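Local coordinates for SusD-like carbohydrate binding protein (PDB 3LEW) that probably binds carbohydrate at the cell surface as an outer-membrane SusD-family protein, as part of nutrient uptake, at residues Glu23-Gly28 with Asn98-Asn103; Gly28-Leu33 with Leu122-Phe127; Asn103-Glu108 with Arg116-Ala121. All blocks are in the same frame, centred on the assembly; numbering follows the deposited sequence.

Contact 1: Glu23-Gly28 with Asn98-Asn103; sequences EKVLNG and NGVLDN
Val-25 and Val-100 meet methyl to methyl, and Leu-26 reaches the same spot from the next position along its helix. The contact joins helix 19-35 to helix 81-103, two helices of the helical part of a SusD-family fold, whose sequence family is grouped in the TPR clan; at this point the helices run in broadly opposite directions.

The tight part centres on a single atom, Val-100 CG2. Val-25 CG1 lies 3.9 Å from Val-100 CG2, with the two side chains sliding past one another in opposite senses. Leu-26 crosses Val-100 at about a right angle, and Leu-26 CD1 stops 4.1 Å from the same Val-100 CG2. Leu-26 has chi1 at -142°, away from a staggered value, with CD1 turned to Val-100. Valine suits position 100 because its branch at CB serves two neighbours from close to the backbone: CG2 faces helix 19-35, while Val-100 also packs on Ala-121 of helix 111-135. Where the helices draw this close, with Val-25 CA 7.0 Å from Val-100 CA, a short branched side chain fills the space without pushing them apart.

The looser side begins at Val-25, which is partly exposed although Leu-26 and Val-100 are buried. Phe-16, from the loop before helix 19-35, packs on Val-25 here and on Asn-103 as well. Asn-103 also lies on this side, and its amide bonds back to its own segment: Asn-103 ND2 donates to Gly-99 O at 2.9 Å, the N-H pointing almost straight at the oxygen (173°), which lies in the plane of the Asn-103 amide.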
loop_
_atom_site.group_PDB
_atom_site.type_symbol
_atom_site.label_atom_id
_atom_site.label_comp_id
_atom_site.label_asym_id
_atom_site.label_seq_id
_atom_site.Cartn_x
_atom_site.Cartn_y
_atom_site.Cartn_z
ATOM N N GLU A 23 23.235 5.048 -11.380
ATOM C CA GLU A 23 22.358 3.915 -11.132
ATOM C C GLU A 23 22.651 3.280 -9.775
ATOM O O GLU A 23 21.710 2.846 -9.069
ATOM C CB GLU A 23 22.473 2.902 -12.268
ATOM C CG GLU A 23 21.636 1.660 -12.057
ATOM C CD GLU A 23 21.252 0.988 -13.371
ATOM O OE1 GLU A 23 22.128 0.520 -14.107
ATOM O OE2 GLU A 23 20.060 0.895 -13.658
ATOM N N LYS A 24 23.913 3.253 -9.365
ATOM C CA LYS A 24 24.247 2.674 -8.078
ATOM C C LYS A 24 23.594 3.457 -6.946
ATOM O O LYS A 24 23.081 2.865 -6.003
ATOM C CB LYS A 24 25.737 2.585 -7.863
ATOM C CG LYS A 24 26.104 1.813 -6.594
ATOM N N VAL A 25 23.629 4.787 -7.023
ATOM C CA VAL A 25 22.949 5.593 -6.012
ATOM C C VAL A 25 21.442 5.328 -5.966
ATOM O O VAL A 25 20.800 5.229 -4.871
ATOM C CB VAL A 25 23.260 7.081 -6.178
ATOM C CG1 VAL A 25 22.431 7.916 -5.177
ATOM C CG2 VAL A 25 24.756 7.327 -6.018
ATOM N N LEU A 26 20.824 5.248 -7.142
ATOM C CA LEU A 26 19.409 4.927 -7.201
ATOM C C LEU A 26 19.090 3.550 -6.623
ATOM O O LEU A 26 18.074 3.385 -5.895
ATOM C CB LEU A 26 18.903 5.031 -8.641
ATOM C CG LEU A 26 17.532 5.590 -8.961
ATOM C CD1 LEU A 26 17.359 6.965 -8.224
ATOM C CD2 LEU A 26 17.440 5.769 -10.491
ATOM N N ASN A 27 19.932 2.561 -6.938
ATOM C CA ASN A 27 19.740 1.198 -6.418
ATOM C C ASN A 27 19.851 1.207 -4.901
ATOM O O ASN A 27 19.085 0.503 -4.220
ATOM C CB ASN A 27 20.790 0.222 -6.973
ATOM C CG ASN A 27 20.618 -0.066 -8.451
ATOM O OD1 ASN A 27 19.554 0.189 -9.025
ATOM N ND2 ASN A 27 21.691 -0.611 -9.084
ATOM N N GLY A 28 20.800 1.995 -4.376
ATOM C CA GLY A 28 20.977 2.108 -2.915
ATOM C C GLY A 28 19.767 2.749 -2.233
ATOM O O GLY A 28 19.303 2.281 -1.162
ATOM N N ASN A 98 17.146 13.115 -6.040
ATOM C CA ASN A 98 17.607 14.451 -6.409
ATOM C C ASN A 98 19.116 14.486 -6.681
ATOM O O ASN A 98 19.579 15.225 -7.554
ATOM C CB ASN A 98 17.222 15.483 -5.348
ATOM C CG ASN A 98 15.719 15.750 -5.322
ATOM O OD1 ASN A 98 15.056 15.514 -6.319
ATOM N ND2 ASN A 98 15.184 16.265 -4.180
ATOM N N GLY A 99 19.896 13.711 -5.934
ATOM C CA GLY A 99 21.351 13.646 -6.207
ATOM C C GLY A 99 21.617 13.057 -7.588
ATOM O O GLY A 99 22.456 13.564 -8.334
ATOM N N VAL A 100 20.873 12.024 -7.961
ATOM C CA VAL A 100 20.952 11.459 -9.306
ATOM C C VAL A 100 20.557 12.498 -10.382
ATOM O O VAL A 100 21.291 12.723 -11.359
ATOM C CB VAL A 100 20.123 10.167 -9.413
ATOM C CG1 VAL A 100 19.917 9.728 -10.880
ATOM C CG2 VAL A 100 20.798 9.089 -8.547
ATOM N N LEU A 101 19.425 13.163 -10.154
ATOM C CA LEU A 101 18.922 14.165 -11.063
ATOM C C LEU A 101 19.886 15.341 -11.192
ATOM O O LEU A 101 19.982 15.901 -12.273
ATOM C CB LEU A 101 17.495 14.603 -10.652
ATOM C CG LEU A 101 16.427 13.552 -10.892
ATOM C CD1 LEU A 101 15.080 13.945 -10.166
ATOM C CD2 LEU A 101 16.233 13.266 -12.419
ATOM N N ASP A 102 20.640 15.683 -10.140
ATOM C CA ASP A 102 21.594 16.814 -10.201
ATOM C C ASP A 102 22.853 16.490 -11.023
ATOM O O ASP A 102 23.552 17.397 -11.433
ATOM C CB ASP A 102 22.053 17.263 -8.802
ATOM C CG ASP A 102 20.949 17.968 -7.986
ATOM O OD1 ASP A 102 19.882 18.349 -8.530
ATOM O OD2 ASP A 102 21.137 18.108 -6.755
ATOM N N ASN A 103 23.136 15.201 -11.218
ATOM C CA ASN A 103 24.374 14.710 -11.795
ATOM C C ASN A 103 24.192 13.896 -13.102
ATOM O O ASN A 103 25.164 13.690 -13.837
ATOM C CB ASN A 103 25.083 13.818 -10.769
ATOM C CG ASN A 103 25.786 14.604 -9.653
ATOM O OD1 ASN A 103 26.949 15.002 -9.806
ATOM N ND2 ASN A 103 25.117 14.769 -8.510
#

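Contact 2: Gly28-Leu33 with Leu122-Phe127; sequences GGWNYL and LALRGF
Trp-30 turns the edge of its six-membered ring to Leu-124, whose methyl CD1 sits in the plane of the indole and not over a face. Two ring carbons share the touch: Trp-30 CE3 and Trp-30 CZ3 are each 3.9 Å from Leu-124 CD1. One helical turn on, Leu-33 comes in on the same methyl, its CD2 lying 4.1 Å from Leu-124 CD1 as the two leucines pass in opposite directions. Leu-124 directs CG anti to its backbone N (chi1 -176°), which carries the isopropyl end across to helix 19-35 and brings CD1 against both the indole and Leu-33. Leucine, with its methyls two bonds beyond CB, suits this place, since the backbones stand well apart, Trp-30 CA being 8.4 Å from Leu-124 CA.

Helices 19-35 and 111-135 run in roughly the same direction here, in the helical part of the fold, consistent with the TPR-clan family. The indole also meets the rings of His-198, Trp-256 and His-258, and Phe-127 packs edge-to-face on Trp-256, extending an aromatic cluster.

All three touching residues are buried and no hydrogen bond joins the two segments, so this junction depends on apolar packing and shape, with the indole NE1 satisfied outside it.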
loop_
_atom_site.group_PDB
_atom_site.type_symbol
_atom_site.label_atom_id
_atom_site.label_comp_id
_atom_site.label_asym_id
_atom_site.label_seq_id
_atom_site.Cartn_x
_atom_site.Cartn_y
_atom_site.Cartn_z
ATOM N N GLY A 28 20.800 1.995 -4.376
ATOM C CA GLY A 28 20.977 2.108 -2.915
ATOM C C GLY A 28 19.767 2.749 -2.233
ATOM O O GLY A 28 19.303 2.281 -1.162
ATOM N N GLY A 29 19.234 3.813 -2.845
ATOM C CA GLY A 29 17.991 4.445 -2.410
ATOM C C GLY A 29 16.835 3.458 -2.334
ATOM O O GLY A 29 16.049 3.453 -1.374
ATOM N N TRP A 30 16.690 2.642 -3.384
ATOM C CA TRP A 30 15.614 1.639 -3.440
ATOM C C TRP A 30 15.767 0.658 -2.270
ATOM O O TRP A 30 14.811 0.376 -1.521
ATOM C CB TRP A 30 15.643 0.877 -4.778
ATOM C CG TRP A 30 14.576 -0.193 -4.789
ATOM C CD1 TRP A 30 14.751 -1.514 -4.586
ATOM C CD2 TRP A 30 13.180 0.029 -4.908
ATOM N NE1 TRP A 30 13.538 -2.171 -4.613
ATOM C CE2 TRP A 30 12.546 -1.245 -4.811
ATOM C CE3 TRP A 30 12.386 1.175 -5.110
ATOM C CZ2 TRP A 30 11.151 -1.397 -4.917
ATOM C CZ3 TRP A 30 11.013 1.026 -5.208
ATOM C CH2 TRP A 30 10.408 -0.267 -5.106
ATOM N N ASN A 31 16.976 0.117 -2.116
ATOM C CA ASN A 31 17.311 -0.793 -1.013
ATOM C C ASN A 31 16.962 -0.151 0.340
ATOM O O ASN A 31 16.358 -0.760 1.216
ATOM C CB ASN A 31 18.803 -1.146 -1.039
ATOM C CG ASN A 31 19.121 -2.397 -0.241
ATOM O OD1 ASN A 31 18.829 -3.513 -0.681
ATOM N ND2 ASN A 31 19.732 -2.224 0.921
ATOM N N TYR A 32 17.383 1.101 0.514
ATOM C CA TYR A 32 17.100 1.783 1.775
ATOM C C TYR A 32 15.602 1.886 2.033
ATOM O O TYR A 32 15.163 1.669 3.178
ATOM C CB TYR A 32 17.731 3.202 1.762
ATOM C CG TYR A 32 17.698 3.899 3.081
ATOM C CD1 TYR A 32 18.599 3.566 4.084
ATOM C CD2 TYR A 32 16.813 4.924 3.329
ATOM C CE1 TYR A 32 18.561 4.208 5.327
ATOM C CE2 TYR A 32 16.783 5.555 4.565
ATOM C CZ TYR A 32 17.661 5.186 5.549
ATOM O OH TYR A 32 17.622 5.854 6.772
ATOM N N LEU A 33 14.817 2.217 0.989
ATOM C CA LEU A 33 13.375 2.351 1.106
ATOM C C LEU A 33 12.745 1.053 1.579
ATOM O O LEU A 33 11.871 1.075 2.422
ATOM C CB LEU A 33 12.784 2.730 -0.239
ATOM C CG LEU A 33 11.313 2.881 -0.341
ATOM C CD1 LEU A 33 10.817 3.970 0.624
ATOM C CD2 LEU A 33 10.868 3.211 -1.816
ATOM N N LEU A 122 13.106 10.201 -11.487
ATOM C CA LEU A 122 11.860 10.989 -11.421
ATOM C C LEU A 122 10.667 10.153 -11.005
ATOM O O LEU A 122 9.828 10.622 -10.236
ATOM C CB LEU A 122 11.584 11.656 -12.792
ATOM C CG LEU A 122 12.450 12.881 -13.165
ATOM C CD1 LEU A 122 12.354 13.210 -14.702
ATOM C CD2 LEU A 122 12.066 14.132 -12.306
ATOM N N ALA A 123 10.572 8.915 -11.512
ATOM C CA ALA A 123 9.439 8.026 -11.209
ATOM C C ALA A 123 9.456 7.639 -9.726
ATOM O O ALA A 123 8.418 7.703 -9.064
ATOM C CB ALA A 123 9.449 6.773 -12.143
ATOM N N LEU A 124 10.637 7.299 -9.198
ATOM C CA LEU A 124 10.766 6.973 -7.765
ATOM C C LEU A 124 10.437 8.198 -6.923
ATOM O O LEU A 124 9.728 8.097 -5.916
ATOM C CB LEU A 124 12.149 6.425 -7.427
ATOM C CG LEU A 124 12.397 5.953 -5.961
ATOM C CD1 LEU A 124 11.368 4.942 -5.486
ATOM C CD2 LEU A 124 13.795 5.385 -5.835
ATOM N N ARG A 125 10.947 9.350 -7.332
ATOM C CA ARG A 125 10.633 10.577 -6.596
ATOM C C ARG A 125 9.121 10.835 -6.614
ATOM O O ARG A 125 8.488 11.151 -5.567
ATOM C CB ARG A 125 11.402 11.759 -7.139
ATOM C CG ARG A 125 11.267 12.990 -6.263
ATOM C CD ARG A 125 12.088 14.162 -6.793
ATOM N NE ARG A 125 11.460 14.843 -7.934
ATOM C CZ ARG A 125 12.041 15.832 -8.640
ATOM N NH1 ARG A 125 13.282 16.217 -8.391
ATOM N NH2 ARG A 125 11.402 16.413 -9.633
ATOM N N GLY A 126 8.509 10.694 -7.792
ATOM C CA GLY A 126 7.064 10.846 -7.905
ATOM C C GLY A 126 6.277 9.891 -7.022
ATOM O O GLY A 126 5.244 10.260 -6.407
ATOM N N PHE A 127 6.734 8.642 -6.949
ATOM C CA PHE A 127 6.130 7.636 -6.070
ATOM C C PHE A 127 6.172 8.047 -4.592
ATOM O O PHE A 127 5.195 7.825 -3.861
ATOM C CB PHE A 127 6.829 6.293 -6.241
ATOM C CG PHE A 127 6.348 5.202 -5.300
ATOM C CD1 PHE A 127 5.133 4.563 -5.503
ATOM C CD2 PHE A 127 7.111 4.784 -4.253
ATOM C CE1 PHE A 127 4.684 3.541 -4.658
ATOM C CE2 PHE A 127 6.651 3.775 -3.412
ATOM C CZ PHE A 127 5.464 3.153 -3.637
#

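Contact 3: Asn103-Glu108 with Arg116-Ala121; sequences NIDAAE and RIKGQA
Ile-104 supplies the apolar part of the contact, using two different branches on two neighbouring residues of helix 111-135. Its longer arm leaves with CG1 anti to the backbone N (chi1 -170°), and this brings Ile-104 CD1 within 3.7 Å of Ile-117 CG2. The other branch, Ile-104 CG2, lies 3.9 Å from Lys-118 CB, so it rests against the aliphatic base of the lysine. Isoleucine suits this buried position because branching at CB lets one residue meet both Ile-117 and Lys-118, and it packs on Ala-22 of helix 19-35 besides. An alanine here would remove both branches, and is likely to leave Ile-117 CG2 and the lysine stem without their apolar partner and to open a gap between loop and helix.

These residues belong to a helical hairpin, consistent with the TPR-clan family of this region: helix 81-103 leads through the turn around 103-108 into helix 111-135, which returns beside it in a roughly opposite direction. Backbone hydrogen bonds shape the turn, among them Ala-107 N to Ile-104 O at 3.1 Å.

The charged part lies on the more exposed side. Lys-118 is extended along its whole length, which carries its ammonium group out to exposed Asp-105; Lys-118 NZ stands 4.0 Å from Asp-105 OD2 and 4.1 Å from Asp-105 OD1, too far for a salt bridge, so the attraction is probably modest.

A hydrogen bond within the helix lies beside the contact. Arg-116 NH1 donates to Gln-120 OE1, one turn ahead, at 2.9 Å and 160°, and lies tilted 30° from the plane of that amide. Ile-117 CG1 sits over one guanidinium face, offset toward its rim, while Arg-116 NH1 also forms a salt bridge with Glu-23.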
loop_
_atom_site.group_PDB
_atom_site.type_symbol
_atom_site.label_atom_id
_atom_site.label_comp_id
_atom_site.label_asym_id
_atom_site.label_seq_id
_atom_site.Cartn_x
_atom_site.Cartn_y
_atom_site.Cartn_z
ATOM N N ASN A 103 23.136 15.201 -11.218
ATOM C CA ASN A 103 24.374 14.710 -11.795
ATOM C C ASN A 103 24.192 13.896 -13.102
ATOM O O ASN A 103 25.164 13.690 -13.837
ATOM C CB ASN A 103 25.083 13.818 -10.769
ATOM C CG ASN A 103 25.786 14.604 -9.653
ATOM O OD1 ASN A 103 26.949 15.002 -9.806
ATOM N ND2 ASN A 103 25.117 14.769 -8.510
ATOM N N ILE A 104 22.973 13.476 -13.430
ATOM C CA ILE A 104 22.784 12.500 -14.528
ATOM C C ILE A 104 23.116 13.096 -15.900
ATOM O O ILE A 104 23.641 12.394 -16.765
ATOM C CB ILE A 104 21.360 11.861 -14.523
ATOM C CG1 ILE A 104 21.285 10.695 -15.517
ATOM C CG2 ILE A 104 20.272 12.886 -14.779
ATOM C CD1 ILE A 104 22.283 9.579 -15.209
ATOM N N ASP A 105 22.867 14.392 -16.093
ATOM C CA ASP A 105 23.141 14.994 -17.409
ATOM C C ASP A 105 24.622 15.040 -17.724
ATOM O O ASP A 105 25.010 15.046 -18.881
ATOM C CB ASP A 105 22.484 16.379 -17.568
ATOM C CG ASP A 105 20.970 16.302 -17.628
ATOM O OD1 ASP A 105 20.417 15.340 -18.192
ATOM O OD2 ASP A 105 20.303 17.202 -17.098
ATOM N N ALA A 106 25.468 15.057 -16.698
ATOM C CA ALA A 106 26.907 15.079 -16.890
ATOM C C ALA A 106 27.524 13.662 -16.906
ATOM O O ALA A 106 28.709 13.535 -17.056
ATOM C CB ALA A 106 27.574 15.936 -15.771
ATOM N N ALA A 107 26.721 12.613 -16.713
ATOM C CA ALA A 107 27.262 11.256 -16.535
ATOM C C ALA A 107 27.811 10.706 -17.866
ATOM O O ALA A 107 27.122 10.749 -18.874
ATOM C CB ALA A 107 26.178 10.333 -15.984
ATOM N N GLU A 108 29.033 10.193 -17.862
ATOM C CA GLU A 108 29.606 9.527 -19.052
ATOM C C GLU A 108 28.842 8.229 -19.360
ATOM O O GLU A 108 28.606 7.421 -18.461
ATOM C CB GLU A 108 31.088 9.224 -18.833
ATOM C CG GLU A 108 31.708 8.345 -19.920
ATOM C CD GLU A 108 33.175 8.021 -19.659
ATOM O OE1 GLU A 108 33.829 8.775 -18.894
ATOM O OE2 GLU A 108 33.684 7.025 -20.240
ATOM N N ARG A 116 17.008 7.193 -19.505
ATOM C CA ARG A 116 16.308 6.143 -18.780
ATOM C C ARG A 116 16.549 6.234 -17.275
ATOM O O ARG A 116 15.594 6.094 -16.487
ATOM C CB ARG A 116 16.723 4.785 -19.335
ATOM C CG ARG A 116 16.001 3.613 -18.732
ATOM C CD ARG A 116 16.797 2.988 -17.601
ATOM N NE ARG A 116 18.093 2.491 -18.037
ATOM C CZ ARG A 116 19.033 2.032 -17.221
ATOM N NH1 ARG A 116 18.834 1.968 -15.908
ATOM N NH2 ARG A 116 20.184 1.613 -17.743
ATOM N N ILE A 117 17.804 6.485 -16.883
ATOM C CA ILE A 117 18.161 6.663 -15.476
ATOM C C ILE A 117 17.486 7.920 -14.871
ATOM O O ILE A 117 16.897 7.866 -13.767
ATOM C CB ILE A 117 19.676 6.687 -15.258
ATOM C CG1 ILE A 117 20.272 5.306 -15.596
ATOM C CG2 ILE A 117 20.021 7.048 -13.786
ATOM C CD1 ILE A 117 21.751 5.302 -15.728
ATOM N N LYS A 118 17.508 9.015 -15.630
ATOM C CA LYS A 118 16.790 10.230 -15.213
ATOM C C LYS A 118 15.304 9.945 -15.010
ATOM O O LYS A 118 14.706 10.340 -13.992
ATOM C CB LYS A 118 16.990 11.310 -16.260
ATOM C CG LYS A 118 16.312 12.644 -15.947
ATOM C CD LYS A 118 16.615 13.653 -17.009
ATOM C CE LYS A 118 16.027 14.991 -16.636
ATOM N NZ LYS A 118 16.477 16.102 -17.564
ATOM N N GLY A 119 14.701 9.192 -15.938
ATOM C CA GLY A 119 13.306 8.803 -15.811
ATOM C C GLY A 119 13.010 7.954 -14.586
ATOM O O GLY A 119 12.017 8.147 -13.892
ATOM N N GLN A 120 13.904 7.018 -14.308
ATOM C CA GLN A 120 13.736 6.165 -13.160
ATOM C C GLN A 120 13.818 6.965 -11.812
ATOM O O GLN A 120 13.065 6.685 -10.863
ATOM C CB GLN A 120 14.731 5.008 -13.193
ATOM C CG GLN A 120 14.396 3.939 -14.255
ATOM C CD GLN A 120 15.444 2.869 -14.389
ATOM O OE1 GLN A 120 16.668 3.144 -14.302
ATOM N NE2 GLN A 120 14.983 1.634 -14.679
ATOM N N ALA A 121 14.736 7.918 -11.748
ATOM C CA ALA A 121 14.878 8.809 -10.596
ATOM C C ALA A 121 13.646 9.674 -10.397
ATOM O O ALA A 121 13.145 9.797 -9.287
ATOM C CB ALA A 121 16.161 9.662 -10.722
#

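Overall arrangement
Contacts 1 and 2 both use helix 19-35 and share Gly-28: contact 1 pairs it with helix 81-103, contact 2, closer to the middle of the chain, with helix 111-135. Contact 3 lies farthest from the centre, where the turn joining those two partners packs on helix 111-135. Together the three tie one helix to both arms of a hairpin and close the hairpin's end. Chemistry follows position: the touching residues of contact 2 are all buried and include an aromatic one, contact 1 is aliphatic with one partly exposed edge, and contact 3 adds opposite charges that come near without forming a salt bridge. Asn-98 bonded to Arg-125 gives contacts 1 and 2 a polar link.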